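Local structure of glycoside hydrolase family 31 (Trueperella pyogenes, 5I0F) at residues F295-S300 against H624-R629; M311-R316 against L601-P606; E320-S325 against E617-A622; S542-G547 against P681-G686; A581-P586 against E630-Y635. The protein probably degrades cycloalternan, a cyclic glucose tetrasaccharide, by hydrolysing its alpha-glucosidic linkages through a covalent glycosyl-enzyme intermediate. All coordinates share one frame; numbering follows the deposited sequence.

Overall arrangement
Contacts 1, 2, 3 and 5 lie within the parallel eight-stranded barrel domain, whereas contact 4 joins that barrel to the C-terminal beta domain. Helix 617-646 runs through contacts 3, 1 and 5 in turn; the centres of contacts 1 and 3, and of contacts 1 and 5, are about 8 Å apart in each case. Strand 297-300 of contact 1 leads into helix 307-320 of contact 2, and Met314 CE packs on Ala299 CB at 4.0 Å. Contacts 4 and 5 touch where Pro681 CB meets Ala581 CB at 3.9 Å. The Asp603 side chain of contact 2 is about 11 Å from a bound beta-D-glucopyranose.

Contact 1: residues F295-S300 against H624-R629; sequences FGLWAS and HYTRVR
Arg629 reaches across from helix 617-646, which packs on the outside of the (beta/alpha)8 barrel, to the carbonyl of Phe295 just ahead of the first barrel strand, 297-300. The two side chains run at a slant to one another, with the phenyl and guanidinium planes 59° apart. They do not stack: NH2 stands at the ring edge, 4.1 Å from Phe295 CD1. Across the contact the stronger bond runs from Arg629 NE to Phe295 O, 2.8 Å long and bent to 139° at the hydrogen, with the oxygen lying somewhat out of the guanidinium plane. NH2 adds a long, weak bond to the same oxygen. With CG anti to the backbone N (chi1 -176°) and a single bend at chi2, the arginine chain leaves the helix and arrives with NE facing this carbonyl. NH1 turns to the carbonyls of Thr583 and Met585, and NH2 also holds Pro586 O, so the buried guanidinium is fixed by main-chain oxygens from the end of helix 572-583 and the turn leading to strand 587-590, together with Phe295 O. Leu297 and Thr626 cross at about a right angle, Leu297 CD2 lying 4.0 Å from Thr626 OG1, whose hydrogen-bond partner is Ala622 O. Two waters complete the seam: one donates to both Phe295 O and Arg629 O, and the other accepts from Arg629 NH2 while donating to Gly296 O at 2.8 Å.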
# COMPACT_ATOMS: atom_id res chain seq x y z
N PHE A 295 6.73 15.38 -13.64
CA PHE A 295 5.44 15.61 -14.27
C PHE A 295 5.33 15.23 -15.74
O PHE A 295 4.25 15.36 -16.32
CB PHE A 295 5.02 17.07 -14.07
CG PHE A 295 4.75 17.41 -12.64
CD1 PHE A 295 3.74 16.77 -11.95
CD2 PHE A 295 5.47 18.39 -12.01
CE1 PHE A 295 3.48 17.08 -10.62
CE2 PHE A 295 5.21 18.72 -10.68
CZ PHE A 295 4.23 18.06 -9.99
N GLY A 296 6.43 14.76 -16.34
CA GLY A 296 6.34 14.20 -17.70
C GLY A 296 5.86 12.75 -17.68
O GLY A 296 5.57 12.19 -16.63
N LEU A 297 5.76 12.11 -18.84
CA LEU A 297 5.35 10.70 -18.87
C LEU A 297 6.45 9.79 -18.31
O LEU A 297 7.65 9.93 -18.65
CB LEU A 297 5.00 10.29 -20.30
CG LEU A 297 4.57 8.84 -20.53
CD1 LEU A 297 3.35 8.51 -19.71
CD2 LEU A 297 4.29 8.62 -22.01
N TRP A 298 6.04 8.88 -17.43
CA TRP A 298 6.92 7.84 -16.91
C TRP A 298 6.71 6.56 -17.74
O TRP A 298 5.58 6.09 -17.87
CB TRP A 298 6.58 7.50 -15.46
CG TRP A 298 6.93 8.55 -14.45
CD1 TRP A 298 6.70 9.90 -14.53
CD2 TRP A 298 7.54 8.32 -13.19
NE1 TRP A 298 7.15 10.53 -13.40
CE2 TRP A 298 7.67 9.58 -12.55
CE3 TRP A 298 8.00 7.18 -12.53
CZ2 TRP A 298 8.26 9.73 -11.29
CZ3 TRP A 298 8.57 7.31 -11.26
CH2 TRP A 298 8.69 8.58 -10.65
N ALA A 299 7.80 6.01 -18.26
CA ALA A 299 7.79 4.74 -19.01
C ALA A 299 8.32 3.60 -18.13
O ALA A 299 9.34 3.76 -17.48
CB ALA A 299 8.66 4.87 -20.21
N SER A 300 7.64 2.46 -18.13
CA SER A 300 8.06 1.31 -17.31
C SER A 300 7.57 0.01 -17.96
O SER A 300 6.57 -0.02 -18.68
CB SER A 300 7.49 1.46 -15.90
OG SER A 300 7.83 0.37 -15.05
N HIS A 624 -1.16 12.86 -28.99
CA HIS A 624 -2.10 13.93 -28.62
C HIS A 624 -2.10 14.20 -27.11
O HIS A 624 -1.88 15.33 -26.67
CB HIS A 624 -3.51 13.57 -29.13
CG HIS A 624 -4.62 14.38 -28.55
ND1 HIS A 624 -4.77 15.73 -28.78
CD2 HIS A 624 -5.67 14.01 -27.77
CE1 HIS A 624 -5.85 16.17 -28.15
NE2 HIS A 624 -6.41 15.14 -27.53
N TYR A 625 -2.35 13.16 -26.31
CA TYR A 625 -2.39 13.35 -24.86
C TYR A 625 -1.01 13.67 -24.25
O TYR A 625 -0.96 14.40 -23.24
CB TYR A 625 -3.08 12.18 -24.17
CG TYR A 625 -4.59 12.23 -24.36
CD1 TYR A 625 -5.36 13.29 -23.83
CD2 TYR A 625 -5.25 11.24 -25.07
CE1 TYR A 625 -6.74 13.34 -23.98
CE2 TYR A 625 -6.63 11.29 -25.25
CZ TYR A 625 -7.37 12.35 -24.73
OH TYR A 625 -8.75 12.38 -24.90
N THR A 626 0.08 13.18 -24.84
CA THR A 626 1.40 13.54 -24.32
C THR A 626 1.73 15.00 -24.65
O THR A 626 2.34 15.67 -23.83
CB THR A 626 2.51 12.52 -24.67
OG1 THR A 626 2.12 11.21 -24.22
CG2 THR A 626 3.79 12.84 -23.94
N ARG A 627 1.26 15.52 -25.79
CA ARG A 627 1.33 16.96 -26.06
C ARG A 627 0.54 17.74 -25.00
O ARG A 627 1.01 18.77 -24.52
CB ARG A 627 0.81 17.35 -27.47
CG ARG A 627 1.79 17.16 -28.61
CD ARG A 627 1.27 17.72 -29.95
NE ARG A 627 0.02 17.06 -30.41
CZ ARG A 627 -0.07 16.06 -31.32
NH1 ARG A 627 1.00 15.56 -31.94
NH2 ARG A 627 -1.27 15.56 -31.61
N VAL A 628 -0.66 17.27 -24.65
CA VAL A 628 -1.46 17.89 -23.61
C VAL A 628 -0.70 17.87 -22.27
O VAL A 628 -0.61 18.91 -21.55
CB VAL A 628 -2.86 17.24 -23.50
CG1 VAL A 628 -3.61 17.77 -22.28
CG2 VAL A 628 -3.68 17.50 -24.77
N ARG A 629 -0.12 16.71 -21.96
CA ARG A 629 0.64 16.57 -20.72
C ARG A 629 1.80 17.58 -20.66
O ARG A 629 2.01 18.24 -19.62
CB ARG A 629 1.15 15.15 -20.56
CG ARG A 629 1.88 14.89 -19.24
CD ARG A 629 0.96 15.06 -18.06
NE ARG A 629 1.59 14.70 -16.78
CZ ARG A 629 0.95 14.62 -15.62
NH1 ARG A 629 -0.35 14.81 -15.52
NH2 ARG A 629 1.63 14.30 -14.52
O HOH W 1 4.17 17.76 -17.80
O HOH W 2 4.00 12.58 -14.40

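Contact 2: residues M311-R316 against L601-P606; sequences MEQMDR and LRDRTP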
# COMPACT_ATOMS: atom_id res chain seq x y z
N MET A 311 16.78 0.83 -24.19
CA MET A 311 17.11 1.83 -25.18
C MET A 311 16.22 1.73 -26.41
O MET A 311 15.90 2.76 -26.99
CB MET A 311 18.59 1.74 -25.54
CG MET A 311 19.51 2.11 -24.40
SD MET A 311 19.25 3.77 -23.73
CE MET A 311 19.89 4.78 -25.05
N GLU A 312 15.81 0.52 -26.80
CA GLU A 312 14.86 0.33 -27.90
C GLU A 312 13.56 1.12 -27.66
O GLU A 312 13.02 1.78 -28.58
CB GLU A 312 14.56 -1.16 -28.13
CG GLU A 312 13.38 -1.45 -29.08
CD GLU A 312 13.04 -2.93 -29.25
OE1 GLU A 312 13.39 -3.76 -28.38
OE2 GLU A 312 12.37 -3.27 -30.27
N GLN A 313 13.04 1.04 -26.44
CA GLN A 313 11.83 1.74 -26.09
C GLN A 313 12.01 3.26 -25.99
O GLN A 313 11.14 4.00 -26.45
CB GLN A 313 11.24 1.17 -24.80
CG GLN A 313 10.84 -0.31 -24.95
CD GLN A 313 9.89 -0.58 -26.09
OE1 GLN A 313 9.04 0.24 -26.46
NE2 GLN A 313 10.06 -1.75 -26.69
N MET A 314 13.16 3.71 -25.47
CA MET A 314 13.46 5.14 -25.43
C MET A 314 13.61 5.69 -26.86
O MET A 314 13.10 6.76 -27.17
CB MET A 314 14.69 5.44 -24.58
CG MET A 314 14.59 4.99 -23.12
SD MET A 314 13.23 5.75 -22.23
CE MET A 314 11.95 4.53 -22.44
N ASP A 315 14.28 4.95 -27.74
CA ASP A 315 14.40 5.37 -29.15
C ASP A 315 13.01 5.40 -29.81
O ASP A 315 12.71 6.29 -30.59
CB ASP A 315 15.35 4.48 -29.95
CG ASP A 315 16.81 4.57 -29.50
OD1 ASP A 315 17.19 5.51 -28.73
OD2 ASP A 315 17.59 3.68 -29.92
N ARG A 316 12.15 4.45 -29.47
CA ARG A 316 10.80 4.43 -30.05
C ARG A 316 9.97 5.64 -29.60
O ARG A 316 9.33 6.28 -30.42
CB ARG A 316 10.09 3.11 -29.79
CG ARG A 316 8.77 2.93 -30.54
CD ARG A 316 8.96 2.74 -32.03
NE ARG A 316 7.69 2.53 -32.73
CZ ARG A 316 7.07 1.35 -32.89
NH1 ARG A 316 5.91 1.32 -33.54
NH2 ARG A 316 7.60 0.21 -32.44
N LEU A 601 3.94 -10.10 -26.40
CA LEU A 601 4.50 -9.03 -25.56
C LEU A 601 3.39 -8.34 -24.79
O LEU A 601 2.33 -8.05 -25.35
CB LEU A 601 5.24 -7.99 -26.43
CG LEU A 601 6.13 -6.93 -25.76
CD1 LEU A 601 7.21 -7.61 -24.91
CD2 LEU A 601 6.77 -6.05 -26.84
N ARG A 602 3.63 -8.07 -23.51
CA ARG A 602 2.61 -7.47 -22.66
C ARG A 602 2.89 -6.02 -22.25
O ARG A 602 2.18 -5.48 -21.43
CB ARG A 602 2.34 -8.38 -21.48
CG ARG A 602 1.42 -9.53 -21.87
CD ARG A 602 0.92 -10.27 -20.68
NE ARG A 602 -0.03 -11.31 -21.03
CZ ARG A 602 -0.56 -12.13 -20.13
NH1 ARG A 602 -0.21 -12.03 -18.86
NH2 ARG A 602 -1.41 -13.07 -20.50
N ASP A 603 3.88 -5.38 -22.87
CA ASP A 603 4.16 -3.97 -22.61
C ASP A 603 2.88 -3.13 -22.79
O ASP A 603 2.09 -3.40 -23.70
CB ASP A 603 5.24 -3.41 -23.56
CG ASP A 603 6.62 -4.11 -23.42
OD1 ASP A 603 6.78 -5.03 -22.56
OD2 ASP A 603 7.55 -3.70 -24.17
N ARG A 604 2.74 -2.10 -21.94
CA ARG A 604 1.67 -1.11 -22.04
C ARG A 604 2.12 0.15 -22.79
O ARG A 604 1.58 1.25 -22.60
CB ARG A 604 1.12 -0.75 -20.66
CG ARG A 604 -0.09 -1.57 -20.25
CD ARG A 604 0.25 -3.04 -20.09
NE ARG A 604 -0.84 -3.73 -19.41
CZ ARG A 604 -1.07 -5.05 -19.41
NH1 ARG A 604 -0.31 -5.90 -20.11
NH2 ARG A 604 -2.10 -5.51 -18.73
N THR A 605 3.10 -0.03 -23.66
CA THR A 605 3.50 1.03 -24.58
C THR A 605 2.37 1.29 -25.59
O THR A 605 1.63 0.39 -25.92
CB THR A 605 4.74 0.66 -25.37
OG1 THR A 605 4.50 -0.58 -26.07
CG2 THR A 605 5.96 0.52 -24.44
N PRO A 606 2.27 2.52 -26.11
CA PRO A 606 1.21 2.80 -27.06
C PRO A 606 1.26 1.92 -28.30
O PRO A 606 0.21 1.46 -28.79
CB PRO A 606 1.44 4.28 -27.40
CG PRO A 606 2.04 4.85 -26.16
CD PRO A 606 2.93 3.76 -25.63
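The amide of Gln313 and the carboxylate of Asp603 stand almost perpendicular, their planes 89° apart, and Gln313 NE2 is 4.1 Å from Asp603 OD2, too far for a hydrogen bond. Both groups belong to the (beta/alpha)8 barrel: Gln313 sits on helix 307-320, which follows the first strand, and Asp603 in the loop that leads from the eighth strand into helix 606-613. A third flat group, the guanidinium of Arg604, has the backbone of Arg602 at its edge and in its plane; NH1 donates to a lone pair of Arg602 O at 2.8 Å, a bond within the loop, and also reaches Gly567 O. Each of the two facing groups is held by an indole: Trp607 NE1, of the adjoining helix 606-613, bonds Gln313 OE1, and Trp304 NE1 bonds Asp603 OD2. These bonds probably restrict the rotation of both groups, while a bend at chi2 (-55°) carries the glutamine amide off the helix toward the loop. Gln313 and Thr605 cross at about a right angle, their contact being a methyl set against an oxygen. Thr605 is the N-cap of helix 606-613: its OG1, placed between the backbone N and the carbonyl carbon (chi1 56°), takes the N-H of Asn608. The same rotation delivers the other branch, CG2, to Gln313 OE1 at 3.7 Å.

Contact 3: residues E320-S325 against E617-A622; sequences EGIPVS and ELIDLA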
# COMPACT_ATOMS: atom_id res chain seq x y z
N GLU A 320 8.59 8.18 -32.29
CA GLU A 320 7.15 8.39 -32.36
C GLU A 320 6.70 9.81 -31.92
O GLU A 320 5.53 10.13 -32.04
CB GLU A 320 6.40 7.31 -31.57
CG GLU A 320 6.57 5.88 -32.11
CD GLU A 320 5.86 5.61 -33.43
OE1 GLU A 320 5.12 6.48 -33.94
OE2 GLU A 320 6.03 4.50 -33.96
N GLY A 321 7.60 10.64 -31.41
CA GLY A 321 7.21 11.94 -30.85
C GLY A 321 6.31 11.88 -29.63
O GLY A 321 5.41 12.70 -29.48
N ILE A 322 6.55 10.89 -28.76
CA ILE A 322 5.82 10.71 -27.50
C ILE A 322 6.89 10.83 -26.42
O ILE A 322 7.53 9.85 -26.08
CB ILE A 322 5.06 9.35 -27.46
CG1 ILE A 322 4.01 9.33 -28.58
CG2 ILE A 322 4.37 9.13 -26.12
CD1 ILE A 322 3.51 7.96 -28.96
N PRO A 323 7.16 12.06 -25.95
CA PRO A 323 8.28 12.24 -25.04
C PRO A 323 8.04 11.60 -23.68
O PRO A 323 6.89 11.52 -23.19
CB PRO A 323 8.42 13.77 -24.91
CG PRO A 323 7.08 14.31 -25.33
CD PRO A 323 6.55 13.35 -26.35
N VAL A 324 9.13 11.13 -23.09
CA VAL A 324 9.12 10.59 -21.74
C VAL A 324 10.09 11.40 -20.91
O VAL A 324 11.12 11.86 -21.43
CB VAL A 324 9.44 9.08 -21.70
CG1 VAL A 324 8.28 8.28 -22.22
CG2 VAL A 324 10.67 8.73 -22.51
N SER A 325 9.74 11.61 -19.64
CA SER A 325 10.65 12.26 -18.69
C SER A 325 11.37 11.31 -17.73
O SER A 325 12.39 11.67 -17.17
CB SER A 325 9.94 13.40 -17.94
OG SER A 325 9.02 12.88 -16.98
N GLU A 617 -4.76 3.81 -34.38
CA GLU A 617 -4.95 5.19 -33.87
C GLU A 617 -4.50 5.43 -32.39
O GLU A 617 -4.35 6.59 -31.97
CB GLU A 617 -6.39 5.67 -34.09
CG GLU A 617 -7.44 4.99 -33.23
CD GLU A 617 -8.86 5.10 -33.80
OE1 GLU A 617 -9.19 6.12 -34.43
OE2 GLU A 617 -9.67 4.15 -33.63
N LEU A 618 -4.26 4.38 -31.61
CA LEU A 618 -3.75 4.57 -30.25
C LEU A 618 -2.41 5.29 -30.18
O LEU A 618 -2.13 5.96 -29.19
CB LEU A 618 -3.64 3.25 -29.49
CG LEU A 618 -4.94 2.52 -29.13
CD1 LEU A 618 -4.58 1.31 -28.27
CD2 LEU A 618 -5.91 3.44 -28.40
N ILE A 619 -1.57 5.13 -31.21
CA ILE A 619 -0.27 5.83 -31.20
C ILE A 619 -0.51 7.34 -31.37
O ILE A 619 0.01 8.13 -30.59
CB ILE A 619 0.74 5.26 -32.23
CG1 ILE A 619 0.93 3.75 -32.04
CG2 ILE A 619 2.09 5.93 -32.06
CD1 ILE A 619 1.83 3.10 -33.06
N ASP A 620 -1.35 7.73 -32.33
CA ASP A 620 -1.74 9.15 -32.52
C ASP A 620 -2.41 9.70 -31.26
O ASP A 620 -2.15 10.84 -30.87
CB ASP A 620 -2.69 9.34 -33.71
CG ASP A 620 -1.96 9.41 -35.06
OD1 ASP A 620 -0.71 9.43 -35.17
OD2 ASP A 620 -2.68 9.49 -36.08
N LEU A 621 -3.25 8.89 -30.61
CA LEU A 621 -3.88 9.32 -29.35
C LEU A 621 -2.86 9.58 -28.24
O LEU A 621 -2.98 10.56 -27.52
CB LEU A 621 -4.90 8.29 -28.86
CG LEU A 621 -6.19 8.88 -28.29
CD1 LEU A 621 -6.97 9.62 -29.40
CD2 LEU A 621 -7.06 7.80 -27.66
N ALA A 622 -1.86 8.71 -28.11
CA ALA A 622 -0.81 8.92 -27.13
C ALA A 622 0.02 10.17 -27.44
O ALA A 622 0.39 10.90 -26.52
CB ALA A 622 0.07 7.69 -27.03
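Glu320, at the end of helix 307-320, lays its carboxylate against Ile619 of helix 617-646, the two side chains slanting past each other so that OE1 comes 3.6 Å from Ile619 CG2. The carboxylate is held by arginines: Arg623 NH2 pairs with OE1 and Arg316 NE with OE2. Next, Gly321 turns the chain with a positive phi of 64° and closes the helix in a Schellman motif, releasing it toward the second barrel strand, 326-329. Ile322 then supplies the apolar part of the contact. Its CG1 lies anti to the carbonyl carbon (chi1 -63°) and CD1 extends onto the neighbouring helix, where it settles 4.0 Å from Ile619 CG2, 4.0 Å from Ala622 CB and 3.9 Å from Ile619 O. Pro323 carries the loop along the same helix to Thr626 and Glu630, and Ser325 joins the first strand by backbone bonding to Leu297. One methyl thus packs on a helical turn beside a cluster of charged groups. Asp620 OD1, 6.6 Å from Glu320 OE1, is also bridged by Arg623, which would probably offset the repulsion between the two acids and favour their ionised forms.

Contact 4: residues S542-G547 against P681-G686; sequences SSITAG and PVTAPG
Helix 537-551 presents Ile544 to an irregular loop at Pro681, where the backbones come closest, the CA atoms of Ile544 and Pro681 being 8.6 Å apart. The interval is bridged by a single side chain from the helix. Ile544 CG1 lies anti to the carbonyl carbon (chi1 -62°) and the chain continues extended through chi2 of 164°, so CD1 projects well clear of the helix surface and alone makes the contact. It rests against two neighbouring loop residues, Pro681 and Thr683, which meet the methyl from the same general side. The pyrrolidine ring of Pro681 slides past the isoleucine in the opposite direction; CD1 is 3.7 Å from its CB and 3.8 Å from its CG, so the ring meets the methyl along the CB-CG bond. Thr683 approaches tip to tip, methyl to methyl, with CG2 3.7 Å from CD1. Val682, between them, points away and packs on Trp690, Pro724 and Arg577 of helix 572-583. The touching residues are buried and meet through carbon atoms only; polar ties lie nearby, from Arg541 NH2 to Thr683 O and from Glu573 OE1 to Gly686 N. Phe540, one turn back along the helix, covers both Pro681 and Thr683, and Pro681 also rests on Ala581 of helix 572-583. The helix is the one between the sixth and seventh barrel strands, and the loop connects strands 677-679 and 689-694 of the C-terminal domain. This is a domain interface of a family 31 glycoside hydrolase, where the catalytic (beta/alpha)8 barrel is backed by a beta domain.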
# COMPACT_ATOMS: atom_id res chain seq x y z
N SER A 542 -11.78 2.24 -9.62
CA SER A 542 -11.18 2.11 -8.28
C SER A 542 -9.93 2.95 -8.12
O SER A 542 -9.70 3.55 -7.05
CB SER A 542 -10.85 0.65 -7.94
OG SER A 542 -12.06 -0.08 -7.83
N SER A 543 -9.15 3.03 -9.20
CA SER A 543 -7.92 3.81 -9.17
C SER A 543 -8.19 5.31 -9.04
O SER A 543 -7.47 5.98 -8.32
CB SER A 543 -7.00 3.48 -10.37
OG SER A 543 -6.68 2.06 -10.46
N ILE A 544 -9.24 5.82 -9.68
CA ILE A 544 -9.62 7.24 -9.50
C ILE A 544 -9.94 7.52 -8.01
O ILE A 544 -9.49 8.50 -7.44
CB ILE A 544 -10.82 7.63 -10.39
CG1 ILE A 544 -10.46 7.48 -11.87
CG2 ILE A 544 -11.30 9.07 -10.09
CD1 ILE A 544 -11.65 7.48 -12.81
N THR A 545 -10.74 6.64 -7.41
CA THR A 545 -11.06 6.70 -6.00
C THR A 545 -9.80 6.68 -5.11
O THR A 545 -9.66 7.49 -4.17
CB THR A 545 -12.05 5.58 -5.62
OG1 THR A 545 -13.22 5.72 -6.45
CG2 THR A 545 -12.46 5.65 -4.16
N ALA A 546 -8.88 5.80 -5.44
CA ALA A 546 -7.62 5.70 -4.71
C ALA A 546 -6.84 7.02 -4.73
O ALA A 546 -6.32 7.44 -3.69
CB ALA A 546 -6.79 4.56 -5.25
N GLY A 547 -6.79 7.68 -5.88
CA GLY A 547 -6.04 8.93 -5.98
C GLY A 547 -6.67 10.09 -5.23
O GLY A 547 -5.97 10.86 -4.59
N PRO A 681 -13.17 11.81 -15.83
CA PRO A 681 -12.81 10.66 -16.67
C PRO A 681 -14.00 9.86 -17.17
O PRO A 681 -15.00 9.69 -16.45
CB PRO A 681 -11.97 9.80 -15.70
CG PRO A 681 -11.36 10.78 -14.75
CD PRO A 681 -12.46 11.77 -14.52
N VAL A 682 -13.88 9.34 -18.40
CA VAL A 682 -14.94 8.54 -19.02
C VAL A 682 -14.64 7.09 -18.69
O VAL A 682 -13.66 6.53 -19.17
CB VAL A 682 -14.97 8.77 -20.54
CG1 VAL A 682 -16.04 7.91 -21.22
CG2 VAL A 682 -15.20 10.24 -20.82
N THR A 683 -15.48 6.48 -17.86
CA THR A 683 -15.18 5.20 -17.22
C THR A 683 -16.09 4.05 -17.60
O THR A 683 -16.11 3.02 -16.92
CB THR A 683 -15.22 5.36 -15.69
OG1 THR A 683 -16.51 5.83 -15.29
CG2 THR A 683 -14.15 6.36 -15.23
N ALA A 684 -16.84 4.21 -18.69
CA ALA A 684 -17.71 3.15 -19.17
C ALA A 684 -17.44 2.86 -20.66
O ALA A 684 -17.29 3.81 -21.45
CB ALA A 684 -19.17 3.52 -18.96
N PRO A 685 -17.39 1.57 -21.06
CA PRO A 685 -17.24 1.28 -22.47
C PRO A 685 -18.47 1.70 -23.28
O PRO A 685 -19.60 1.64 -22.78
CB PRO A 685 -17.08 -0.25 -22.53
CG PRO A 685 -17.68 -0.76 -21.27
CD PRO A 685 -17.50 0.33 -20.25
N GLY A 686 -18.23 2.17 -24.49
CA GLY A 686 -19.29 2.50 -25.41
C GLY A 686 -19.86 3.88 -25.21
O GLY A 686 -20.82 4.23 -25.88

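Contact 5: residues A581-P586 against E630-Y635; sequences AATFMP and EALRPY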
# COMPACT_ATOMS: atom_id res chain seq x y z
N ALA A 581 -7.30 10.07 -18.92
CA ALA A 581 -7.47 10.38 -17.51
C ALA A 581 -6.14 10.61 -16.83
O ALA A 581 -6.02 11.57 -16.04
CB ALA A 581 -8.24 9.27 -16.80
N ALA A 582 -5.18 9.71 -17.10
CA ALA A 582 -3.86 9.78 -16.49
C ALA A 582 -3.15 11.09 -16.81
O ALA A 582 -2.34 11.57 -16.01
CB ALA A 582 -3.01 8.58 -16.93
N THR A 583 -3.47 11.68 -17.97
CA THR A 583 -2.93 12.98 -18.39
C THR A 583 -3.27 14.10 -17.39
O THR A 583 -2.52 15.08 -17.27
CB THR A 583 -3.43 13.30 -19.82
OG1 THR A 583 -2.96 12.28 -20.71
CG2 THR A 583 -2.95 14.64 -20.34
N PHE A 584 -4.40 13.97 -16.69
CA PHE A 584 -4.86 14.96 -15.72
C PHE A 584 -4.80 14.43 -14.27
O PHE A 584 -5.69 14.73 -13.48
CB PHE A 584 -6.29 15.40 -16.07
CG PHE A 584 -6.37 16.14 -17.37
CD1 PHE A 584 -6.51 15.46 -18.57
CD2 PHE A 584 -6.22 17.51 -17.40
CE1 PHE A 584 -6.54 16.14 -19.77
CE2 PHE A 584 -6.26 18.21 -18.61
CZ PHE A 584 -6.41 17.52 -19.79
N MET A 585 -3.74 13.69 -13.96
CA MET A 585 -3.43 13.23 -12.61
C MET A 585 -2.00 13.59 -12.24
O MET A 585 -1.22 13.95 -13.13
CB MET A 585 -3.68 11.72 -12.49
CG MET A 585 -5.15 11.37 -12.61
SD MET A 585 -5.52 9.60 -12.72
CE MET A 585 -7.25 9.62 -13.12
N PRO A 586 -1.65 13.51 -10.93
CA PRO A 586 -0.33 14.04 -10.53
C PRO A 586 0.88 13.36 -11.19
O PRO A 586 1.71 14.06 -11.76
CB PRO A 586 -0.33 13.87 -9.00
CG PRO A 586 -1.80 13.84 -8.63
CD PRO A 586 -2.46 13.12 -9.76
N GLU A 630 2.51 17.73 -21.78
CA GLU A 630 3.62 18.68 -21.83
C GLU A 630 3.12 20.10 -21.61
O GLU A 630 3.72 20.83 -20.82
CB GLU A 630 4.40 18.57 -23.16
CG GLU A 630 5.16 17.25 -23.31
CD GLU A 630 6.29 17.11 -22.31
OE1 GLU A 630 7.33 17.75 -22.51
OE2 GLU A 630 6.15 16.35 -21.30
N ALA A 631 2.02 20.48 -22.27
CA ALA A 631 1.40 21.80 -22.08
C ALA A 631 0.91 22.05 -20.64
O ALA A 631 0.86 23.20 -20.21
CB ALA A 631 0.23 21.98 -23.05
N LEU A 632 0.53 20.98 -19.93
CA LEU A 632 0.13 21.08 -18.53
C LEU A 632 1.28 21.25 -17.57
O LEU A 632 1.04 21.58 -16.42
CB LEU A 632 -0.63 19.83 -18.08
CG LEU A 632 -2.07 19.67 -18.51
CD1 LEU A 632 -2.50 18.24 -18.14
CD2 LEU A 632 -2.97 20.71 -17.84
N ARG A 633 2.52 21.04 -17.99
CA ARG A 633 3.63 21.05 -17.02
C ARG A 633 3.70 22.32 -16.16
O ARG A 633 3.82 22.20 -14.95
CB ARG A 633 5.00 20.79 -17.64
CG ARG A 633 6.01 20.48 -16.53
CD ARG A 633 7.24 19.69 -16.90
NE ARG A 633 7.06 18.61 -17.89
CZ ARG A 633 8.05 17.78 -18.22
NH1 ARG A 633 9.23 17.87 -17.61
NH2 ARG A 633 7.87 16.84 -19.15
N PRO A 634 3.64 23.52 -16.78
CA PRO A 634 3.71 24.75 -15.97
C PRO A 634 2.56 24.84 -14.96
O PRO A 634 2.78 25.32 -13.86
CB PRO A 634 3.63 25.89 -16.98
CG PRO A 634 3.66 25.27 -18.33
CD PRO A 634 3.60 23.79 -18.23
N TYR A 635 1.38 24.39 -15.34
CA TYR A 635 0.23 24.34 -14.43
C TYR A 635 0.46 23.37 -13.26
O TYR A 635 0.18 23.70 -12.11
CB TYR A 635 -1.04 23.94 -15.21
CG TYR A 635 -2.29 23.92 -14.35
CD1 TYR A 635 -2.93 25.11 -13.97
CD2 TYR A 635 -2.84 22.71 -13.91
CE1 TYR A 635 -4.07 25.10 -13.18
CE2 TYR A 635 -3.98 22.69 -13.13
CZ TYR A 635 -4.59 23.88 -12.75
OH TYR A 635 -5.71 23.82 -11.96
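Leu632 gives up the most surface here, and it meets Phe584 and Thr583 with one methyl, CD1. The contact lies between helices 572-583 and 617-646, on the outside of the (beta/alpha)8 barrel: Leu632 is on helix 617-646, while Thr583 and Phe584 mark the end of helix 572-583 and the start of the turn into the eighth strand. Leucine and phenylalanine cross at about a right angle. Leu632 CG lies anti to the carbonyl carbon (chi1 -76°), and with this rotation CD1 is the branch that sits over one face of the Phe584 ring, 4.2 Å from its centroid and 28° off the normal, a CH-pi contact. The phenylalanine ring is also touched by Val628, Ile679 and Ile723, the last two from the C-terminal domain. Leu632 likewise touches Leu677 and Tyr702 there, so the barrel edge and the beta domain share this apolar cluster. Just beyond Leu632 the helix kinks, Pro634 having no N-H to give to the preceding turn. Glu630 and Arg633, three positions apart on this helix, form a salt bridge, and Arg633 NH1 also pairs with Glu292. Thr583 contributes chiefly its backbone: the carbonyl O is 3.3 Å from Leu632 CD1, and CG2 is 4.2 Å from the same methyl, whereas its OG1 bonds Phe579 O within its own helix. CD1 thus meets both a carbonyl oxygen and a ring face, over which it is displaced toward one side, with Phe584 CD2 at 3.9 Å and CE2 at 3.8 Å.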